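Local coordinates for cutinase-like protein (Cryptococcus sp., PDB 2CZQ) that probably hydrolyses carboxylic esters, as a secreted cutinase-like enzyme of the alpha/beta-hydrolase fold, at residues A90-L95 with G147-G152; S121-N126 with G152-T157; G132-N137 with C161-G166. All coordinates share one frame; numbering follows the deposited sequence.

Contact 1. Residues A90-L95 with G147-G152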
loop_
_atom_site.group_PDB
_atom_site.type_symbol
_atom_site.label_atom_id
_atom_site.label_comp_id
_atom_site.label_asym_id
_atom_site.label_seq_id
_atom_site.Cartn_x
_atom_site.Cartn_y
_atom_site.Cartn_z
ATOM N N ALA A 90 1.490 -5.248 -7.192
ATOM C CA ALA A 90 2.419 -4.392 -7.935
ATOM C C ALA A 90 3.371 -3.650 -6.997
ATOM O O ALA A 90 4.551 -3.456 -7.313
ATOM C CB ALA A 90 1.663 -3.406 -8.802
ATOM N N THR A 91 2.853 -3.242 -5.843
ATOM C CA THR A 91 3.650 -2.549 -4.837
ATOM C C THR A 91 4.674 -3.484 -4.197
ATOM O O THR A 91 5.843 -3.123 -4.049
ATOM C CB THR A 91 2.731 -1.935 -3.772
ATOM O OG1 THR A 91 1.840 -0.993 -4.388
ATOM C CG2 THR A 91 3.530 -1.108 -2.775
ATOM N N VAL A 92 4.237 -4.686 -3.819
ATOM C CA VAL A 92 5.138 -5.690 -3.263
ATOM C C VAL A 92 6.313 -5.947 -4.209
ATOM O O VAL A 92 7.468 -5.982 -3.782
ATOM C CB VAL A 92 4.376 -6.997 -2.959
ATOM C CG1 VAL A 92 5.341 -8.138 -2.665
ATOM C CG2 VAL A 92 3.409 -6.790 -1.801
ATOM N N VAL A 93 6.016 -6.112 -5.492
ATOM C CA VAL A 93 7.067 -6.374 -6.465
ATOM C C VAL A 93 7.991 -5.163 -6.616
ATOM O O VAL A 93 9.202 -5.325 -6.783
ATOM C CB VAL A 93 6.478 -6.881 -7.799
ATOM C CG1 VAL A 93 7.568 -7.089 -8.848
ATOM C CG2 VAL A 93 5.730 -8.189 -7.554
ATOM N N ALA A 94 7.440 -3.953 -6.501
ATOM C CA ALA A 94 8.287 -2.759 -6.452
ATOM C C ALA A 94 9.271 -2.828 -5.287
ATOM O O ALA A 94 10.445 -2.502 -5.451
ATOM C CB ALA A 94 7.451 -1.481 -6.378
ATOM N N LEU A 95 8.812 -3.262 -4.114
ATOM C CA LEU A 95 9.709 -3.379 -2.962
ATOM C C LEU A 95 10.829 -4.370 -3.245
ATOM O O LEU A 95 11.992 -4.132 -2.903
ATOM C CB LEU A 95 8.961 -3.815 -1.705
ATOM C CG LEU A 95 7.687 -3.062 -1.320
ATOM C CD1 LEU A 95 7.195 -3.543 0.034
ATOM C CD2 LEU A 95 7.884 -1.546 -1.319
ATOM N N GLY A 147 5.870 -14.007 -4.435
ATOM C CA GLY A 147 6.651 -13.606 -3.286
ATOM C C GLY A 147 5.921 -12.617 -2.408
ATOM O O GLY A 147 4.730 -12.351 -2.585
ATOM N N SER A 148 6.666 -12.066 -1.460
ATOM C CA SER A 148 6.097 -11.339 -0.339
ATOM C C SER A 148 6.806 -10.007 -0.120
ATOM O O SER A 148 7.803 -9.699 -0.778
ATOM C CB SER A 148 6.233 -12.194 0.920
ATOM O OG SER A 148 7.595 -12.496 1.163
ATOM N N VAL A 149 6.276 -9.218 0.809
ATOM C CA VAL A 149 6.985 -8.052 1.316
ATOM C C VAL A 149 8.347 -8.531 1.830
ATOM O O VAL A 149 8.393 -9.411 2.690
ATOM C CB VAL A 149 6.197 -7.397 2.478
ATOM C CG1 VAL A 149 7.003 -6.283 3.134
ATOM C CG2 VAL A 149 4.849 -6.872 1.997
ATOM N N PRO A 150 9.455 -8.002 1.307
ATOM C CA PRO A 150 10.773 -8.439 1.796
ATOM C C PRO A 150 10.971 -8.123 3.274
ATOM O O PRO A 150 10.449 -7.130 3.781
ATOM C CB PRO A 150 11.757 -7.644 0.935
ATOM C CG PRO A 150 10.972 -7.263 -0.275
ATOM C CD PRO A 150 9.569 -7.012 0.218
ATOM N N SER A 151 11.733 -8.972 3.955
ATOM C CA SER A 151 11.965 -8.818 5.390
ATOM C C SER A 151 12.412 -7.407 5.781
ATOM O O SER A 151 11.967 -6.875 6.793
ATOM C CB SER A 151 12.941 -9.878 5.908
ATOM O OG SER A 151 14.220 -9.716 5.333
ATOM N N GLY A 152 13.268 -6.794 4.964
ATOM C CA GLY A 152 13.806 -5.471 5.253
ATOM C C GLY A 152 12.821 -4.322 5.100
ATOM O O GLY A 152 13.146 -3.187 5.456
#
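V92 and L95 of helix 86-98 meet V149 and P150 in an apolar helix-to-loop contact, where the loop after helix 143-146 crosses on its way to strand 157-160. V92 divides its work between two methyls. CG1, anti to the backbone N (chi1 168°), presses on the loop backbone, with V92 CG1 3.5 Å from S148 O; CG2 turns to the other valine, V92 CG2 lying 4.1 Å from V149 CG2, and the two side chains cross at about a right angle. L95, one helical turn further on, touches two neighbours. Its CD1 reaches V149 CG1 at 4.1 Å, the two side chains running alongside each other in the same direction, while L95 CB rests against P150 CD at 3.8 Å. V149 thus gives a separate methyl to each helix residue. The S148 carbonyl that V92 touches has a polar partner: S148 O accepts a hydrogen bond from Q96 NE2. G147, with positive phi, turns the chain out of helix 143-146 into this loop. Toward the sheet, V92 and V149 both touch L113 of strand 108-114 and L95 touches V111; T91 and A94 of the same helix pack on helix 57-73.

Contact 2. Residues S121-N126 with G152-T157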
loop_
_atom_site.group_PDB
_atom_site.type_symbol
_atom_site.label_atom_id
_atom_site.label_comp_id
_atom_site.label_asym_id
_atom_site.label_seq_id
_atom_site.Cartn_x
_atom_site.Cartn_y
_atom_site.Cartn_z
ATOM N N SER A 121 1.835 -15.403 5.397
ATOM C CA SER A 121 1.544 -15.826 6.753
ATOM C C SER A 121 2.695 -15.526 7.699
ATOM O O SER A 121 3.847 -15.869 7.422
ATOM C CB SER A 121 1.239 -17.320 6.768
ATOM O OG SER A 121 0.910 -17.737 8.078
ATOM N N GLY A 122 2.368 -14.878 8.813
ATOM C CA GLY A 122 3.315 -14.677 9.893
ATOM C C GLY A 122 4.047 -13.349 9.914
ATOM O O GLY A 122 4.674 -13.029 10.917
ATOM N N LEU A 123 3.995 -12.563 8.843
ATOM C CA LEU A 123 4.705 -11.285 8.865
ATOM C C LEU A 123 4.056 -10.340 9.862
ATOM O O LEU A 123 2.830 -10.229 9.909
ATOM C CB LEU A 123 4.743 -10.646 7.483
ATOM C CG LEU A 123 5.489 -11.397 6.381
ATOM C CD1 LEU A 123 5.561 -10.533 5.136
ATOM C CD2 LEU A 123 6.887 -11.824 6.825
ATOM N N THR A 124 4.870 -9.649 10.656
ATOM C CA THR A 124 4.314 -8.804 11.712
ATOM C C THR A 124 3.780 -7.458 11.222
ATOM O O THR A 124 3.233 -6.697 12.016
ATOM C CB THR A 124 5.300 -8.608 12.862
ATOM O OG1 THR A 124 6.552 -8.159 12.339
ATOM C CG2 THR A 124 5.601 -9.945 13.544
ATOM N N CYS A 125 3.915 -7.181 9.924
ATOM C CA CYS A 125 3.186 -6.084 9.290
ATOM C C CYS A 125 1.712 -6.430 9.079
ATOM O O CYS A 125 0.922 -5.545 8.747
ATOM C CB CYS A 125 3.816 -5.707 7.941
ATOM S SG CYS A 125 4.073 -7.090 6.794
ATOM N N ASN A 126 1.342 -7.702 9.248
ATOM C CA ASN A 126 -0.004 -8.150 8.906
ATOM C C ASN A 126 -0.992 -7.831 10.017
ATOM O O ASN A 126 -0.837 -8.307 11.147
ATOM C CB ASN A 126 -0.055 -9.672 8.709
ATOM C CG ASN A 126 0.770 -10.199 7.534
ATOM O OD1 ASN A 126 1.314 -9.386 6.781
ATOM N ND2 ASN A 126 0.880 -11.505 7.373
ATOM N N GLY A 152 13.268 -6.794 4.964
ATOM C CA GLY A 152 13.806 -5.471 5.253
ATOM C C GLY A 152 12.821 -4.322 5.100
ATOM O O GLY A 152 13.146 -3.187 5.456
ATOM N N TRP A 153 11.630 -4.616 4.575
ATOM C CA TRP A 153 10.547 -3.643 4.429
ATOM C C TRP A 153 9.456 -3.798 5.489
ATOM O O TRP A 153 8.629 -2.898 5.668
ATOM C CB TRP A 153 9.898 -3.791 3.055
ATOM C CG TRP A 153 10.669 -3.196 1.927
ATOM C CD1 TRP A 153 11.601 -3.814 1.146
ATOM C CD2 TRP A 153 10.563 -1.861 1.440
ATOM N NE1 TRP A 153 12.080 -2.943 0.197
ATOM C CE2 TRP A 153 11.454 -1.735 0.355
ATOM C CE3 TRP A 153 9.794 -0.749 1.809
ATOM C CZ2 TRP A 153 11.600 -0.542 -0.362
ATOM C CZ3 TRP A 153 9.939 0.433 1.099
ATOM C CH2 TRP A 153 10.834 0.525 0.025
ATOM N N VAL A 154 9.431 -4.940 6.173
ATOM C CA VAL A 154 8.315 -5.280 7.052
ATOM C C VAL A 154 8.069 -4.231 8.143
ATOM O O VAL A 154 6.919 -3.909 8.442
ATOM C CB VAL A 154 8.491 -6.698 7.642
ATOM C CG1 VAL A 154 7.481 -6.970 8.748
ATOM C CG2 VAL A 154 8.362 -7.746 6.540
ATOM N N SER A 155 9.140 -3.689 8.720
ATOM C CA SER A 155 9.007 -2.765 9.845
ATOM C C SER A 155 8.319 -1.442 9.502
ATOM O O SER A 155 7.862 -0.740 10.402
ATOM C CB SER A 155 10.362 -2.502 10.497
ATOM O OG SER A 155 11.175 -1.701 9.666
ATOM N N LYS A 156 8.240 -1.105 8.217
ATOM C CA LYS A 156 7.525 0.104 7.812
ATOM C C LYS A 156 6.370 -0.203 6.854
ATOM O O LYS A 156 5.934 0.656 6.094
ATOM C CB LYS A 156 8.479 1.169 7.261
ATOM C CG LYS A 156 9.224 0.766 6.013
ATOM C CD LYS A 156 10.228 1.844 5.642
ATOM C CE LYS A 156 11.113 1.386 4.500
ATOM N NZ LYS A 156 12.041 2.465 4.046
ATOM N N THR A 157 5.863 -1.430 6.931
ATOM C CA THR A 157 4.712 -1.865 6.158
ATOM C C THR A 157 3.552 -2.185 7.090
ATOM O O THR A 157 3.744 -2.668 8.212
ATOM C CB THR A 157 5.090 -3.111 5.329
ATOM O OG1 THR A 157 6.123 -2.767 4.398
ATOM C CG2 THR A 157 3.929 -3.594 4.458
#
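V154 and T157 carry the 152-157 side of this contact, facing L123, T124 and C125 of a type I turn that runs from L123 to N126. Within the segment, W153 O holds the chain in its turn, accepting hydrogen bonds from T157 OG1, at 2.8 Å, and from the backbone N of K156. The two donors come from opposite faces of the carbonyl plane, the hydroxyl standing 56° out of it. At V154 the two methyls part. CG1, placed anti to the backbone N (chi1 170°), reaches over the turn and touches both T124 OG1 and the cysteine. V154 CG1 lies 3.8 Å from C125 N and a similar distance from C125 SG. CG2 meets L123 CD1 at 4.2 Å, the side chains crossing at about a right angle. V154 O, which accepts the hydrogen bond of T157 N, lies 3.6 Å from C125 CB. T157 closes the segment, T157 O coming to 3.1 Å from C125 CB. T157 CB is 3.9 Å from that same carbon. With OG1 beside the backbone N (chi1 -63°), the T157 hydroxyl bends back to W153 and CG2 is left for the cysteine. C125 also makes a backbone hydrogen bond with D159. The arrangement belongs to the edge of the parallel sheet of an alpha/beta hydrolase, where strands 157-160 and 126-127 begin side by side.

Contact 3. Residues G132-N137 with C161-G166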
loop_
_atom_site.group_PDB
_atom_site.type_symbol
_atom_site.label_atom_id
_atom_site.label_comp_id
_atom_site.label_asym_id
_atom_site.label_seq_id
_atom_site.Cartn_x
_atom_site.Cartn_y
_atom_site.Cartn_z
ATOM N N GLY A 132 -5.999 -5.822 14.514
ATOM C CA GLY A 132 -5.626 -7.018 15.245
ATOM C C GLY A 132 -4.934 -8.051 14.383
ATOM O O GLY A 132 -4.515 -7.773 13.258
ATOM N N THR A 133 -4.834 -9.262 14.918
ATOM C CA THR A 133 -3.989 -10.295 14.328
ATOM C C THR A 133 -4.754 -11.468 13.719
ATOM O O THR A 133 -4.148 -12.499 13.412
ATOM C CB THR A 133 -2.996 -10.827 15.375
ATOM O OG1 THR A 133 -3.726 -11.249 16.532
ATOM C CG2 THR A 133 -2.077 -9.717 15.876
ATOM N N THR A 134 -6.065 -11.331 13.519
ATOM C CA THR A 134 -6.849 -12.497 13.101
ATOM C C THR A 134 -6.505 -13.002 11.708
ATOM O O THR A 134 -6.817 -14.144 11.378
ATOM C CB THR A 134 -8.368 -12.264 13.205
ATOM O OG1 THR A 134 -8.762 -11.221 12.303
ATOM C CG2 THR A 134 -8.774 -11.792 14.607
ATOM N N THR A 135 -5.874 -12.157 10.892
ATOM C CA THR A 135 -5.398 -12.574 9.576
ATOM C C THR A 135 -3.882 -12.519 9.468
ATOM O O THR A 135 -3.339 -12.481 8.362
ATOM C CB THR A 135 -6.011 -11.723 8.462
ATOM O OG1 THR A 135 -5.712 -10.344 8.718
ATOM C CG2 THR A 135 -7.532 -11.833 8.455
ATOM N N ARG A 136 -3.178 -12.529 10.594
ATOM C CA ARG A 136 -1.728 -12.497 10.509
ATOM C C ARG A 136 -1.161 -13.758 9.862
ATOM O O ARG A 136 -0.215 -13.683 9.077
ATOM C CB ARG A 136 -1.081 -12.266 11.870
ATOM C CG ARG A 136 0.440 -12.206 11.790
ATOM C CD ARG A 136 1.095 -11.431 12.892
ATOM N NE ARG A 136 0.701 -10.027 12.869
ATOM C CZ ARG A 136 1.060 -9.143 13.789
ATOM N NH1 ARG A 136 1.836 -9.510 14.805
ATOM N NH2 ARG A 136 0.643 -7.888 13.696
ATOM N N ASN A 137 -1.747 -14.906 10.192
ATOM C CA ASN A 137 -1.186 -16.200 9.808
ATOM C C ASN A 137 -1.966 -16.882 8.705
ATOM O O ASN A 137 -2.357 -18.051 8.811
ATOM C CB ASN A 137 -1.028 -17.087 11.032
ATOM C CG ASN A 137 -0.291 -16.377 12.129
ATOM O OD1 ASN A 137 0.820 -15.891 11.914
ATOM N ND2 ASN A 137 -0.917 -16.254 13.291
ATOM N N CYS A 161 -5.498 -7.080 5.919
ATOM C CA CYS A 161 -6.289 -8.119 5.285
ATOM C C CYS A 161 -7.531 -8.334 6.120
ATOM O O CYS A 161 -7.445 -8.771 7.271
ATOM C CB CYS A 161 -5.491 -9.421 5.175
ATOM S SG CYS A 161 -6.421 -10.753 4.388
ATOM N N ALA A 162 -8.685 -7.999 5.553
ATOM C CA ALA A 162 -9.959 -8.204 6.230
ATOM C C ALA A 162 -10.176 -9.691 6.439
ATOM O O ALA A 162 -9.940 -10.483 5.534
ATOM C CB ALA A 162 -11.094 -7.622 5.404
ATOM N N TYR A 163 -10.631 -10.076 7.627
ATOM C CA TYR A 163 -10.908 -11.476 7.891
ATOM C C TYR A 163 -11.847 -12.014 6.824
ATOM O O TYR A 163 -12.915 -11.453 6.575
ATOM C CB TYR A 163 -11.517 -11.651 9.275
ATOM C CG TYR A 163 -11.685 -13.091 9.685
ATOM C CD1 TYR A 163 -12.800 -13.830 9.279
ATOM C CD2 TYR A 163 -10.726 -13.721 10.468
ATOM C CE1 TYR A 163 -12.959 -15.157 9.658
ATOM C CE2 TYR A 163 -10.882 -15.048 10.860
ATOM C CZ TYR A 163 -12.001 -15.759 10.447
ATOM O OH TYR A 163 -12.173 -17.075 10.817
ATOM N N GLY A 164 -11.445 -13.104 6.188
ATOM C CA GLY A 164 -12.283 -13.711 5.179
ATOM C C GLY A 164 -12.237 -13.094 3.795
ATOM O O GLY A 164 -13.025 -13.492 2.941
ATOM N N ASP A 165 -11.330 -12.146 3.553
ATOM C CA ASP A 165 -11.073 -11.665 2.197
ATOM C C ASP A 165 -10.296 -12.762 1.470
ATOM O O ASP A 165 -9.152 -13.023 1.808
ATOM C CB ASP A 165 -10.264 -10.362 2.275
ATOM C CG ASP A 165 -9.733 -9.901 0.933
ATOM O OD1 ASP A 165 -9.821 -10.654 -0.064
ATOM O OD2 ASP A 165 -9.220 -8.764 0.812
ATOM N N GLY A 166 -10.919 -13.410 0.488
ATOM C CA GLY A 166 -10.321 -14.568 -0.158
ATOM C C GLY A 166 -9.061 -14.317 -0.970
ATOM O O GLY A 166 -8.387 -15.268 -1.360
#
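T135 fills the tight half of this contact, gripping the C161 carbonyl with its hydroxyl and lodging its methyl against the chain just beyond. The bond from T135 OG1 to C161 O is 2.8 Å long, with a C=O...donor angle of 137° and the donor tilted 18° from the carbonyl plane. With OG1 between the backbone N and the carbonyl carbon (chi1 57°), CG2 is directed at the second segment, where T135 CG2 comes to 3.4 Å from Y163 CA. The cysteine side chain also touches the hydroxyl, C161 CB lying 3.7 Å from T135 OG1, while its sulfur forms the disulfide with C168. T135 sits in the type I turn T133-R136, and A162 opens a type II turn ending at D165, with G164 at positive phi. The second turn follows strand 157-160 and presents D165, whose OD2 bonds H180 ND1 and Y183 OH. D165 is probably the acid of a Ser-His-Asp triad with H180 and S85, the serine of a probable GxSxG nucleophile elbow, as in other alpha/beta hydrolases. The outer half is looser and more exposed. There T134 and Y163 cross at about a right angle, and T134 OG1 touches the edge of the tyrosine ring, near its plane, 3.7 Å from Y163 CD2. The hydrogen-bond partner of this hydroxyl is D128 OD2. T134 CB adds a second touch on the same ring carbon, 3.9 Å from Y163 CD2, at the solvent side of the two turns.

In the fold
Of the segments, the one on helix 86-98 comes first; contact 1 closes the longest loop, bringing residues 147-152 back to it after strand 108-114 and helix 143-146. Contact 2 closes the chain between 121-126 and 152-157, with 25 residues between, and contact 3 that between 132-137 and 161-166, with 23. The segments alternate along the chain, so every pair of contacts crosses and none is nested. Contacts 1 and 2 share G152 and touch through V149 and V154, carrying the packing from the helix to the sheet edge. Contacts 2 and 3 meet where R136 O probably accepts a hydrogen bond from G122 N. Contacts 1 and 3 stay apart, nearest atoms about 11 Å; contact 2 touches both.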